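Local structure of PurR transcriptional regulator (Vibrio parahaemolyticus, 3D8U) at residues A193-H201 with M221-L229; K206-I214 with L266-I274. The protein probably binds cis-regulatory DNA as a LacI/PurR-family transcription factor; the part in this structure includes a periplasmic-binding-protein-like domain. One frame throughout, in Å; residues are numbered along the deposited sequence.

The two interactions are neighbours in one periplasmic-binding-protein-like domain, with centres about 10 Å apart. Their segments alternate along the chain: helix 190-203 and strand 212-215 follow each other, then come helix 220-223 and, much later, 266-274. Interaction 1 packs the helix on the end of helix 220-223 and the loop after it. Interaction 2 covers edge strand 212-215 with the C-terminal segment. The two meet directly, through probable hydrogen bonds from Arg269 NE to Leu229 O (2.8 Å) and from Ser271 N to Ser228 O (3.1 Å). Pro227 CG also packs on Val207 O. Interaction 1 also borders the second subunit; interaction 2 touches no other chain of the assembly.

Interaction 1: A193-H201 with M221-L229; sequences AIGALFECH and MGEHAYPSL
Segment 193-201 of helix 190-203 runs past the end of helix 220-223 and the loop after it, with CA atoms nearest at Ile194 and Gly222 (7.1 Å) and at Leu197 and Tyr226 (8.1 Å). The contact joins these two parts of the periplasmic-binding-protein-like domain. The helix brings Ala193, Ile194, Leu197 and His201 to it, a spacing that keeps them on one side.

Leu197 is central. Its CD1 lies 3.8 Å from Ala225 CB and also packs on the carbonyl oxygens of Tyr226 and Pro227. Its other methyl, CD2, meets the ring of Pro227 at CD (3.8 Å), with the two side chains crossing at a slant. Pro227 follows a cis peptide bond. Ile194 has CG1 anti to its carbonyl carbon (chi1 -74°), and the CD1 beyond it contacts Ala225 CB at 4.1 Å. It also approaches the selenium of Met221, a selenomethionine. At the start of the segment, Ala193 CB packs on Leu229 CD2 at 3.9 Å.

His201 presents its ring edge to the loop. The CE1-NE2 edge lies beside Tyr226 O and Pro227 CD, with NE2 3.7 Å from Pro227 CD. NE2 makes no hydrogen bond to Tyr226 O, because the angle is poor. Pro227 CD also lies over one face of the Tyr226 ring, towards its rim.

The contact borders the second subunit. Leu197 and Ala225 both pack on Phe198 of that subunit, and His201 meets the ring of His201 of the second subunit.

No hydrogen bond links the two segments. The helix and loop are therefore joined by apolar side chains and carbonyl contacts, and this apolar surface extends into the dimer interface.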
ATOM      1  N   ALA B 193       7.870  -8.254  -9.075  1.00 80.27           N
ATOM      2  CA  ALA B 193       8.938  -7.960  -9.987  1.00 79.77           C
ATOM      3  C   ALA B 193      10.137  -7.508  -9.204  1.00 79.71           C
ATOM      4  O   ALA B 193      11.254  -7.663  -9.648  1.00 79.58           O
ATOM      5  CB  ALA B 193       8.503  -6.873 -10.923  1.00 80.65           C
ATOM      6  N   ILE B 194       9.914  -6.931  -8.035  1.00 79.78           N
ATOM      7  CA  ILE B 194      11.021  -6.457  -7.231  1.00 79.85           C
ATOM      8  C   ILE B 194      11.729  -7.658  -6.607  1.00 80.61           C
ATOM      9  O   ILE B 194      12.977  -7.755  -6.629  1.00 80.58           O
ATOM     10  CB  ILE B 194      10.531  -5.507  -6.158  1.00 79.31           C
ATOM     11  CG1 ILE B 194      10.168  -4.181  -6.814  1.00 81.41           C
ATOM     12  CG2 ILE B 194      11.575  -5.304  -5.112  1.00 77.40           C
ATOM     13  CD1 ILE B 194      11.356  -3.255  -7.095  1.00 84.06           C
ATOM     14  N   GLY B 195      10.933  -8.575  -6.058  1.00 80.40           N
ATOM     15  CA  GLY B 195      11.492  -9.795  -5.533  1.00 80.65           C
ATOM     16  C   GLY B 195      12.383 -10.360  -6.610  1.00 80.88           C
ATOM     17  O   GLY B 195      13.538 -10.668  -6.362  1.00 81.27           O
ATOM     18  N   ALA B 196      11.851 -10.450  -7.822  1.00 81.05           N
ATOM     19  CA  ALA B 196      12.536 -11.124  -8.906  1.00 81.34           C
ATOM     20  C   ALA B 196      13.863 -10.434  -9.202  1.00 82.15           C
ATOM     21  O   ALA B 196      14.897 -11.098  -9.232  1.00 82.89           O
ATOM     22  CB  ALA B 196      11.655 -11.172 -10.120  1.00 80.54           C
ATOM     23  N   LEU B 197      13.827  -9.108  -9.388  1.00 82.57           N
ATOM     24  CA  LEU B 197      14.996  -8.277  -9.709  1.00 82.63           C
ATOM     25  C   LEU B 197      16.110  -8.501  -8.709  1.00 83.42           C
ATOM     26  O   LEU B 197      17.233  -8.829  -9.073  1.00 84.14           O
ATOM     27  CB  LEU B 197      14.626  -6.793  -9.656  1.00 82.03           C
ATOM     28  CG  LEU B 197      15.254  -5.855 -10.698  1.00 82.31           C
ATOM     29  CD1 LEU B 197      15.404  -4.464 -10.135  1.00 83.64           C
ATOM     30  CD2 LEU B 197      16.592  -6.300 -11.258  1.00 82.40           C
ATOM     31  N   PHE B 198      15.781  -8.293  -7.440  1.00 83.88           N
ATOM     32  CA  PHE B 198      16.676  -8.546  -6.356  1.00 83.77           C
ATOM     33  C   PHE B 198      17.230  -9.966  -6.396  1.00 83.96           C
ATOM     34  O   PHE B 198      18.401 -10.163  -6.089  1.00 84.61           O
ATOM     35  CB  PHE B 198      15.941  -8.314  -5.056  1.00 83.96           C
ATOM     36  CG  PHE B 198      15.985  -6.900  -4.578  1.00 85.31           C
ATOM     37  CD1 PHE B 198      17.141  -6.125  -4.731  1.00 86.87           C
ATOM     38  CD2 PHE B 198      14.897  -6.347  -3.903  1.00 86.60           C
ATOM     39  CE1 PHE B 198      17.194  -4.807  -4.253  1.00 86.32           C
ATOM     40  CE2 PHE B 198      14.946  -5.016  -3.406  1.00 85.63           C
ATOM     41  CZ  PHE B 198      16.086  -4.255  -3.587  1.00 84.94           C
ATOM     42  N   GLU B 199      16.416 -10.951  -6.780  1.00 83.47           N
ATOM     43  CA  GLU B 199      16.875 -12.349  -6.777  1.00 83.66           C
ATOM     44  C   GLU B 199      17.828 -12.615  -7.944  1.00 84.31           C
ATOM     45  O   GLU B 199      18.733 -13.452  -7.840  1.00 84.28           O
ATOM     46  CB  GLU B 199      15.688 -13.343  -6.782  1.00 83.95           C
ATOM     47  CG  GLU B 199      16.017 -14.824  -6.674  1.00 82.61           C
ATOM     48  CD  GLU B 199      16.660 -15.148  -5.337  1.00 84.94           C
ATOM     49  OE1 GLU B 199      16.500 -14.284  -4.430  1.00 86.56           O
ATOM     50  OE2 GLU B 199      17.329 -16.222  -5.184  1.00 81.04           O
ATOM     51  N   CYS B 200      17.613 -11.909  -9.056  1.00 84.70           N
ATOM     52  CA  CYS B 200      18.530 -11.958 -10.177  1.00 85.28           C
ATOM     53  C   CYS B 200      19.877 -11.502  -9.661  1.00 84.98           C
ATOM     54  O   CYS B 200      20.880 -12.207  -9.790  1.00 85.53           O
ATOM     55  CB  CYS B 200      18.062 -11.011 -11.250  1.00 85.97           C
ATOM     56  SG  CYS B 200      16.680 -11.630 -12.196  1.00 90.56           S
ATOM     57  N   HIS B 201      19.895 -10.342  -9.015  1.00 84.08           N
ATOM     58  CA  HIS B 201      21.111  -9.919  -8.347  1.00 83.30           C
ATOM     59  C   HIS B 201      21.748 -10.992  -7.458  1.00 81.89           C
ATOM     60  O   HIS B 201      22.958 -11.185  -7.523  1.00 81.78           O
ATOM     61  CB  HIS B 201      20.918  -8.598  -7.630  1.00 83.22           C
ATOM     62  CG  HIS B 201      20.673  -7.464  -8.569  1.00 85.46           C
ATOM     63  ND1 HIS B 201      20.237  -6.226  -8.154  1.00 86.53           N
ATOM     64  CD2 HIS B 201      20.777  -7.391  -9.916  1.00 87.96           C
ATOM     65  CE1 HIS B 201      20.095  -5.434  -9.197  1.00 84.77           C
ATOM     66  NE2 HIS B 201      20.412  -6.116 -10.280  1.00 87.65           N
HETATM   67  N   MSE B 221       7.852   3.195  -7.801  1.00 82.36           N
HETATM   68  CA  MSE B 221       8.652   2.266  -6.985  1.00 82.73           C
HETATM   69  C   MSE B 221       9.604   1.509  -7.856  1.00 81.57           C
HETATM   70  O   MSE B 221      10.796   1.518  -7.627  1.00 80.97           O
HETATM   71  CB  MSE B 221       7.752   1.315  -6.203  1.00 83.18           C
HETATM   72  CG  MSE B 221       8.327  -0.040  -5.939  1.00 89.04           C
HETATM   73 SE   MSE B 221       9.513  -0.208  -4.407  0.80105.94          SE
HETATM   74  CE  MSE B 221       8.352   0.487  -2.971  1.00 99.22           C
ATOM     75  N   GLY B 222       9.041   0.897  -8.893  1.00 81.59           N
ATOM     76  CA  GLY B 222       9.761   0.075  -9.821  1.00 80.65           C
ATOM     77  C   GLY B 222      10.523   0.942 -10.765  1.00 80.78           C
ATOM     78  O   GLY B 222      11.587   0.564 -11.190  1.00 81.79           O
ATOM     79  N   GLU B 223       9.987   2.111 -11.099  1.00 80.73           N
ATOM     80  CA  GLU B 223      10.680   3.070 -11.975  1.00 80.56           C
ATOM     81  C   GLU B 223      12.088   3.391 -11.499  1.00 80.60           C
ATOM     82  O   GLU B 223      12.957   3.718 -12.307  1.00 80.71           O
ATOM     83  CB  GLU B 223       9.913   4.388 -12.052  1.00 80.31           C
ATOM     84  CG  GLU B 223      10.587   5.396 -12.951  1.00 81.56           C
ATOM     85  CD  GLU B 223       9.995   6.770 -12.818  1.00 83.89           C
ATOM     86  OE1 GLU B 223       9.114   6.908 -11.943  1.00 86.52           O
ATOM     87  OE2 GLU B 223      10.403   7.706 -13.567  1.00 82.25           O
ATOM     88  N   HIS B 224      12.301   3.328 -10.187  1.00 80.18           N
ATOM     89  CA  HIS B 224      13.556   3.748  -9.643  1.00 80.05           C
ATOM     90  C   HIS B 224      14.289   2.613  -8.970  1.00 81.23           C
ATOM     91  O   HIS B 224      15.063   2.843  -8.035  1.00 81.74           O
ATOM     92  CB  HIS B 224      13.351   4.898  -8.671  1.00 79.38           C
ATOM     93  CG  HIS B 224      13.293   6.238  -9.326  1.00 76.46           C
ATOM     94  ND1 HIS B 224      12.122   6.781  -9.812  1.00 74.30           N
ATOM     95  CD2 HIS B 224      14.263   7.147  -9.576  1.00 73.89           C
ATOM     96  CE1 HIS B 224      12.369   7.969 -10.327  1.00 72.44           C
ATOM     97  NE2 HIS B 224      13.662   8.212 -10.202  1.00 73.21           N
ATOM     98  N   ALA B 225      14.034   1.389  -9.426  1.00 81.96           N
ATOM     99  CA  ALA B 225      14.856   0.240  -9.065  1.00 82.59           C
ATOM    100  C   ALA B 225      16.110   0.219  -9.966  1.00 83.24           C
ATOM    101  O   ALA B 225      16.298   1.121 -10.761  1.00 84.32           O
ATOM    102  CB  ALA B 225      14.068  -0.985  -9.249  1.00 82.78           C
ATOM    103  N   TYR B 226      16.978  -0.774  -9.833  1.00 83.78           N
ATOM    104  CA  TYR B 226      18.146  -0.892 -10.706  1.00 84.14           C
ATOM    105  C   TYR B 226      18.427  -2.333 -11.117  1.00 84.11           C
ATOM    106  O   TYR B 226      18.576  -3.188 -10.252  1.00 84.38           O
ATOM    107  CB  TYR B 226      19.391  -0.400 -10.008  1.00 84.66           C
ATOM    108  CG  TYR B 226      20.635  -0.668 -10.828  1.00 86.11           C
ATOM    109  CD1 TYR B 226      21.431  -1.790 -10.580  1.00 86.38           C
ATOM    110  CD2 TYR B 226      21.006   0.196 -11.869  1.00 86.68           C
ATOM    111  CE1 TYR B 226      22.569  -2.041 -11.336  1.00 86.76           C
ATOM    112  CE2 TYR B 226      22.146  -0.039 -12.629  1.00 86.49           C
ATOM    113  CZ  TYR B 226      22.917  -1.161 -12.353  1.00 86.96           C
ATOM    114  OH  TYR B 226      24.030  -1.407 -13.107  1.00 87.32           O
ATOM    115  N   PRO B 227      18.508  -2.610 -12.431  1.00 83.61           N
ATOM    116  CA  PRO B 227      18.166  -1.724 -13.530  1.00 83.14           C
ATOM    117  C   PRO B 227      16.697  -1.378 -13.379  1.00 82.69           C
ATOM    118  O   PRO B 227      15.956  -2.207 -12.872  1.00 83.29           O
ATOM    119  CB  PRO B 227      18.337  -2.631 -14.744  1.00 82.88           C
ATOM    120  CG  PRO B 227      19.324  -3.610 -14.345  1.00 82.74           C
ATOM    121  CD  PRO B 227      18.977  -3.911 -12.931  1.00 83.43           C
ATOM    122  N   SER B 228      16.282  -0.176 -13.773  1.00 81.63           N
ATOM    123  CA  SER B 228      14.899   0.256 -13.627  1.00 80.96           C
ATOM    124  C   SER B 228      14.064  -0.648 -14.476  1.00 81.34           C
ATOM    125  O   SER B 228      14.553  -1.167 -15.482  1.00 81.90           O
ATOM    126  CB  SER B 228      14.755   1.639 -14.200  1.00 81.04           C
ATOM    127  OG  SER B 228      15.270   1.643 -15.515  1.00 80.89           O
ATOM    128  N   LEU B 229      12.794  -0.835 -14.143  1.00 81.03           N
ATOM    129  CA  LEU B 229      12.090  -1.833 -14.929  1.00 80.63           C
ATOM    130  C   LEU B 229      10.909  -1.423 -15.771  1.00 79.83           C
ATOM    131  O   LEU B 229      10.009  -0.715 -15.333  1.00 79.65           O
ATOM    132  CB  LEU B 229      11.782  -3.102 -14.107  1.00 81.66           C
ATOM    133  CG  LEU B 229      11.529  -3.041 -12.609  1.00 81.55           C
ATOM    134  CD1 LEU B 229      10.319  -2.154 -12.370  1.00 81.34           C
ATOM    135  CD2 LEU B 229      11.345  -4.470 -12.099  1.00 79.93           C
TER

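Interaction 2: K206-I214 with L266-I274; sequences KVPTDIAII and LKRRASTAI
Pro208 and Ala212 lie against the turn at Ser271 and Thr272, where the C-terminal segment crosses the edge of the parallel four-stranded sheet of a periplasmic-binding-protein-like domain. The nearest CA pairs are Pro208 with Ser271 (5.0 Å) and Ala212 with Thr272 (5.2 Å). Strand 212-215 is outermost in that sheet within the chain, and Ala212 and Ile214 bond along their backbones to Leu185 of strand 184-187.

Two hydrogen bonds cross the contact, and both join Ser271 to Ile213. Ile213 N donates to Ser271 O at 2.8 Å, with an N-H...O angle of 154°. In return, Ser271 OG donates to Ile213 O; the modelled bond is very short, and its exact length is doubtful at this resolution. The serine hydroxyl sits between its own backbone N and carbonyl carbon (chi1 71°), which turns it to the strand. Thr230 N is a further partner of this hydroxyl.

The ring of Pro208 packs on three backbone carbonyl oxygens. Its CB lies on Ser271 O, and its CG is 3.4 Å from Ala273 O and 3.5 Å from Ala270 O.

Apolar contacts flank the bonded pair. Val207 CG1 touches Ser271 CB at 4.0 Å. Further along the strand, Ile214 CD1 meets Leu266 CD2 at 4.3 Å, while other contacts of Ile214 reach helix 104-117.

Thr272 divides its two branches. OG1 turns to other partners, His114 NE2 and Thr230 OG1. The methyl CG2 is anti to the carbonyl carbon and packs 4.2 Å from Ile214 CB.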
ATOM      1  N   LYS B 206      22.490 -11.263 -14.710  1.00 77.78           N
ATOM      2  CA  LYS B 206      22.311  -9.956 -15.347  1.00 77.71           C
ATOM      3  C   LYS B 206      20.871  -9.641 -15.836  1.00 76.95           C
ATOM      4  O   LYS B 206      20.160 -10.501 -16.382  1.00 76.88           O
ATOM      5  CB  LYS B 206      23.299  -9.810 -16.500  1.00 78.46           C
ATOM      6  CG  LYS B 206      24.591  -9.155 -16.080  1.00 81.33           C
ATOM      7  CD  LYS B 206      24.343  -7.679 -15.575  1.00 86.35           C
ATOM      8  CE  LYS B 206      25.641  -6.931 -15.126  1.00 85.14           C
ATOM      9  NZ  LYS B 206      26.331  -6.259 -16.264  1.00 88.29           N
ATOM     10  N   VAL B 207      20.463  -8.394 -15.658  1.00 76.06           N
ATOM     11  CA  VAL B 207      19.180  -7.927 -16.145  1.00 76.26           C
ATOM     12  C   VAL B 207      19.377  -6.753 -17.130  1.00 77.43           C
ATOM     13  O   VAL B 207      19.922  -5.722 -16.759  1.00 78.31           O
ATOM     14  CB  VAL B 207      18.287  -7.607 -14.943  1.00 76.12           C
ATOM     15  CG1 VAL B 207      17.000  -6.929 -15.328  1.00 74.36           C
ATOM     16  CG2 VAL B 207      18.013  -8.927 -14.113  1.00 75.82           C
ATOM     17  N   PRO B 208      18.934  -6.889 -18.400  1.00 78.20           N
ATOM     18  CA  PRO B 208      18.126  -7.919 -19.036  1.00 78.84           C
ATOM     19  C   PRO B 208      18.859  -8.983 -19.845  1.00 79.41           C
ATOM     20  O   PRO B 208      18.201  -9.832 -20.445  1.00 79.46           O
ATOM     21  CB  PRO B 208      17.274  -7.098 -20.010  1.00 78.68           C
ATOM     22  CG  PRO B 208      18.200  -6.019 -20.457  1.00 78.47           C
ATOM     23  CD  PRO B 208      19.228  -5.806 -19.352  1.00 78.30           C
ATOM     24  N   THR B 209      20.182  -8.960 -19.906  1.00 80.07           N
ATOM     25  CA  THR B 209      20.811  -9.878 -20.856  1.00 80.73           C
ATOM     26  C   THR B 209      20.837 -11.352 -20.438  1.00 81.09           C
ATOM     27  O   THR B 209      21.229 -12.186 -21.234  1.00 81.71           O
ATOM     28  CB  THR B 209      22.208  -9.433 -21.321  1.00 80.48           C
ATOM     29  OG1 THR B 209      23.093  -9.442 -20.211  1.00 81.49           O
ATOM     30  CG2 THR B 209      22.164  -8.039 -21.923  1.00 81.18           C
ATOM     31  N   ASP B 210      20.431 -11.683 -19.212  1.00 81.71           N
ATOM     32  CA  ASP B 210      20.209 -13.102 -18.854  1.00 81.91           C
ATOM     33  C   ASP B 210      18.752 -13.296 -18.598  1.00 81.75           C
ATOM     34  O   ASP B 210      18.160 -14.239 -19.048  1.00 82.59           O
ATOM     35  CB  ASP B 210      20.982 -13.531 -17.610  1.00 82.07           C
ATOM     36  CG  ASP B 210      22.475 -13.541 -17.819  1.00 83.35           C
ATOM     37  OD1 ASP B 210      22.928 -14.188 -18.797  1.00 84.57           O
ATOM     38  OD2 ASP B 210      23.188 -12.921 -16.991  1.00 83.88           O
ATOM     39  N   ILE B 211      18.173 -12.388 -17.846  1.00 81.75           N
ATOM     40  CA  ILE B 211      16.756 -12.384 -17.678  1.00 81.55           C
ATOM     41  C   ILE B 211      16.238 -10.951 -17.910  1.00 81.63           C
ATOM     42  O   ILE B 211      16.808  -9.966 -17.385  1.00 81.02           O
ATOM     43  CB  ILE B 211      16.423 -12.988 -16.312  1.00 81.80           C
ATOM     44  CG1 ILE B 211      16.470 -14.531 -16.445  1.00 82.82           C
ATOM     45  CG2 ILE B 211      15.080 -12.486 -15.794  1.00 81.69           C
ATOM     46  CD1 ILE B 211      16.585 -15.309 -15.166  1.00 81.58           C
ATOM     47  N   ALA B 212      15.223 -10.834 -18.762  1.00 80.88           N
ATOM     48  CA  ALA B 212      14.521  -9.573 -18.901  1.00 81.25           C
ATOM     49  C   ALA B 212      13.306  -9.563 -17.979  1.00 81.18           C
ATOM     50  O   ALA B 212      12.734 -10.607 -17.717  1.00 82.19           O
ATOM     51  CB  ALA B 212      14.096  -9.385 -20.319  1.00 81.61           C
ATOM     52  N   ILE B 213      12.881  -8.409 -17.495  1.00 80.88           N
ATOM     53  CA  ILE B 213      11.750  -8.393 -16.564  1.00 80.85           C
ATOM     54  C   ILE B 213      10.698  -7.367 -16.971  1.00 81.76           C
ATOM     55  O   ILE B 213      11.030  -6.251 -17.406  1.00 82.66           O
ATOM     56  CB  ILE B 213      12.222  -8.118 -15.084  1.00 80.89           C
ATOM     57  CG1 ILE B 213      12.969  -9.327 -14.488  1.00 79.90           C
ATOM     58  CG2 ILE B 213      11.044  -7.798 -14.168  1.00 79.91           C
ATOM     59  CD1 ILE B 213      13.742  -9.025 -13.179  1.00 79.26           C
ATOM     60  N   ILE B 214       9.424  -7.693 -16.805  1.00 81.46           N
ATOM     61  CA  ILE B 214       8.412  -6.675 -17.109  1.00 81.24           C
ATOM     62  C   ILE B 214       7.250  -6.741 -16.127  1.00 81.42           C
ATOM     63  O   ILE B 214       6.693  -7.818 -15.886  1.00 81.87           O
ATOM     64  CB  ILE B 214       7.933  -6.773 -18.594  1.00 81.39           C
ATOM     65  CG1 ILE B 214       7.126  -5.521 -18.952  1.00 81.23           C
ATOM     66  CG2 ILE B 214       7.220  -8.136 -18.874  1.00 80.21           C
ATOM     67  CD1 ILE B 214       6.297  -5.618 -20.175  1.00 77.98           C
ATOM     68  N   LEU B 266       2.834   1.778 -21.594  1.00 79.21           N
ATOM     69  CA  LEU B 266       4.009   0.942 -21.415  1.00 77.70           C
ATOM     70  C   LEU B 266       5.328   1.747 -21.392  1.00 77.78           C
ATOM     71  O   LEU B 266       5.967   1.942 -22.433  1.00 77.74           O
ATOM     72  CB  LEU B 266       4.093  -0.067 -22.546  1.00 77.15           C
ATOM     73  CG  LEU B 266       4.783  -1.424 -22.386  1.00 76.10           C
ATOM     74  CD1 LEU B 266       5.662  -1.687 -23.584  1.00 74.66           C
ATOM     75  CD2 LEU B 266       5.605  -1.518 -21.120  1.00 76.71           C
ATOM     76  N   LYS B 267       5.735   2.182 -20.199  1.00 77.57           N
ATOM     77  CA  LYS B 267       7.090   2.696 -19.910  1.00 77.41           C
ATOM     78  C   LYS B 267       8.222   1.676 -20.174  1.00 77.39           C
ATOM     79  O   LYS B 267       8.473   0.769 -19.350  1.00 77.20           O
ATOM     80  CB  LYS B 267       7.167   3.124 -18.428  1.00 77.53           C
ATOM     81  CG  LYS B 267       6.123   4.147 -18.014  1.00 77.59           C
ATOM     82  CD  LYS B 267       6.182   5.370 -18.940  1.00 76.62           C
ATOM     83  CE  LYS B 267       4.920   6.188 -18.853  1.00 76.35           C
ATOM     84  NZ  LYS B 267       5.213   7.588 -19.336  1.00 79.37           N
ATOM     85  N   ARG B 268       8.910   1.827 -21.306  1.00 76.73           N
ATOM     86  CA  ARG B 268      10.019   0.948 -21.652  1.00 76.39           C
ATOM     87  C   ARG B 268      11.245   1.430 -20.911  1.00 76.19           C
ATOM     88  O   ARG B 268      11.650   2.561 -21.111  1.00 76.67           O
ATOM     89  CB  ARG B 268      10.281   1.014 -23.146  1.00 76.80           C
ATOM     90  CG  ARG B 268       9.107   0.586 -24.011  1.00 77.80           C
ATOM     91  CD  ARG B 268       8.950   1.491 -25.226  1.00 80.51           C
ATOM     92  NE  ARG B 268       8.215   0.799 -26.286  1.00 83.77           N
ATOM     93  CZ  ARG B 268       6.884   0.714 -26.366  1.00 83.52           C
ATOM     94  NH1 ARG B 268       6.326   0.039 -27.363  1.00 82.23           N
ATOM     95  NH2 ARG B 268       6.108   1.296 -25.449  1.00 83.15           N
ATOM     96  N   ARG B 269      11.815   0.605 -20.029  1.00 75.95           N
ATOM     97  CA  ARG B 269      13.041   0.975 -19.293  1.00 75.87           C
ATOM     98  C   ARG B 269      14.114  -0.097 -19.420  1.00 76.49           C
ATOM     99  O   ARG B 269      14.074  -0.889 -20.357  1.00 76.09           O
ATOM    100  CB  ARG B 269      12.767   1.224 -17.818  1.00 75.21           C
ATOM    101  CG  ARG B 269      11.410   1.730 -17.533  1.00 74.74           C
ATOM    102  CD  ARG B 269      11.387   2.005 -16.091  1.00 77.89           C
ATOM    103  NE  ARG B 269      10.042   2.081 -15.533  1.00 79.85           N
ATOM    104  CZ  ARG B 269       9.299   3.180 -15.527  1.00 78.38           C
ATOM    105  NH1 ARG B 269       9.757   4.306 -16.076  1.00 77.89           N
ATOM    106  NH2 ARG B 269       8.101   3.136 -14.965  1.00 77.33           N
ATOM    107  N   ALA B 270      15.062  -0.143 -18.477  1.00 77.29           N
ATOM    108  CA  ALA B 270      16.217  -1.027 -18.649  1.00 78.02           C
ATOM    109  C   ALA B 270      15.837  -2.486 -18.788  1.00 79.10           C
ATOM    110  O   ALA B 270      16.295  -3.149 -19.718  1.00 80.51           O
ATOM    111  CB  ALA B 270      17.212  -0.856 -17.571  1.00 77.04           C
ATOM    112  N   SER B 271      14.973  -2.985 -17.911  1.00 79.69           N
ATOM    113  CA  SER B 271      14.835  -4.432 -17.759  1.00 80.21           C
ATOM    114  C   SER B 271      14.290  -5.149 -19.002  1.00 80.61           C
ATOM    115  O   SER B 271      14.141  -6.394 -18.989  1.00 80.70           O
ATOM    116  CB  SER B 271      13.946  -4.745 -16.577  1.00 80.31           C
ATOM    117  OG  SER B 271      12.610  -4.399 -16.896  1.00 82.53           O
ATOM    118  N   THR B 272      13.970  -4.392 -20.057  1.00 80.30           N
ATOM    119  CA  THR B 272      13.688  -5.021 -21.351  1.00 80.65           C
ATOM    120  C   THR B 272      14.477  -4.473 -22.489  1.00 80.79           C
ATOM    121  O   THR B 272      14.092  -4.669 -23.629  1.00 81.10           O
ATOM    122  CB  THR B 272      12.196  -5.006 -21.782  1.00 80.18           C
ATOM    123  OG1 THR B 272      11.764  -3.666 -22.025  1.00 80.98           O
ATOM    124  CG2 THR B 272      11.332  -5.658 -20.745  1.00 81.05           C
ATOM    125  N   ALA B 273      15.585  -3.802 -22.203  1.00 81.72           N
ATOM    126  CA  ALA B 273      16.268  -3.033 -23.248  1.00 82.33           C
ATOM    127  C   ALA B 273      17.223  -3.918 -24.032  1.00 83.30           C
ATOM    128  O   ALA B 273      17.527  -5.045 -23.624  1.00 83.25           O
ATOM    129  CB  ALA B 273      16.977  -1.875 -22.657  1.00 81.36           C
ATOM    130  N   ILE B 274      17.677  -3.419 -25.176  1.00 84.69           N
ATOM    131  CA  ILE B 274      18.616  -4.170 -25.995  1.00 86.00           C
ATOM    132  C   ILE B 274      19.577  -3.210 -26.677  1.00 86.21           C
ATOM    133  O   ILE B 274      19.146  -2.277 -27.358  1.00 86.39           O
ATOM    134  CB  ILE B 274      17.874  -5.064 -27.010  1.00 86.04           C
ATOM    135  CG1 ILE B 274      18.867  -5.715 -27.980  1.00 87.67           C
ATOM    136  CG2 ILE B 274      16.783  -4.273 -27.732  1.00 86.43           C
ATOM    137  CD1 ILE B 274      18.263  -6.139 -29.372  1.00 86.79           C
TER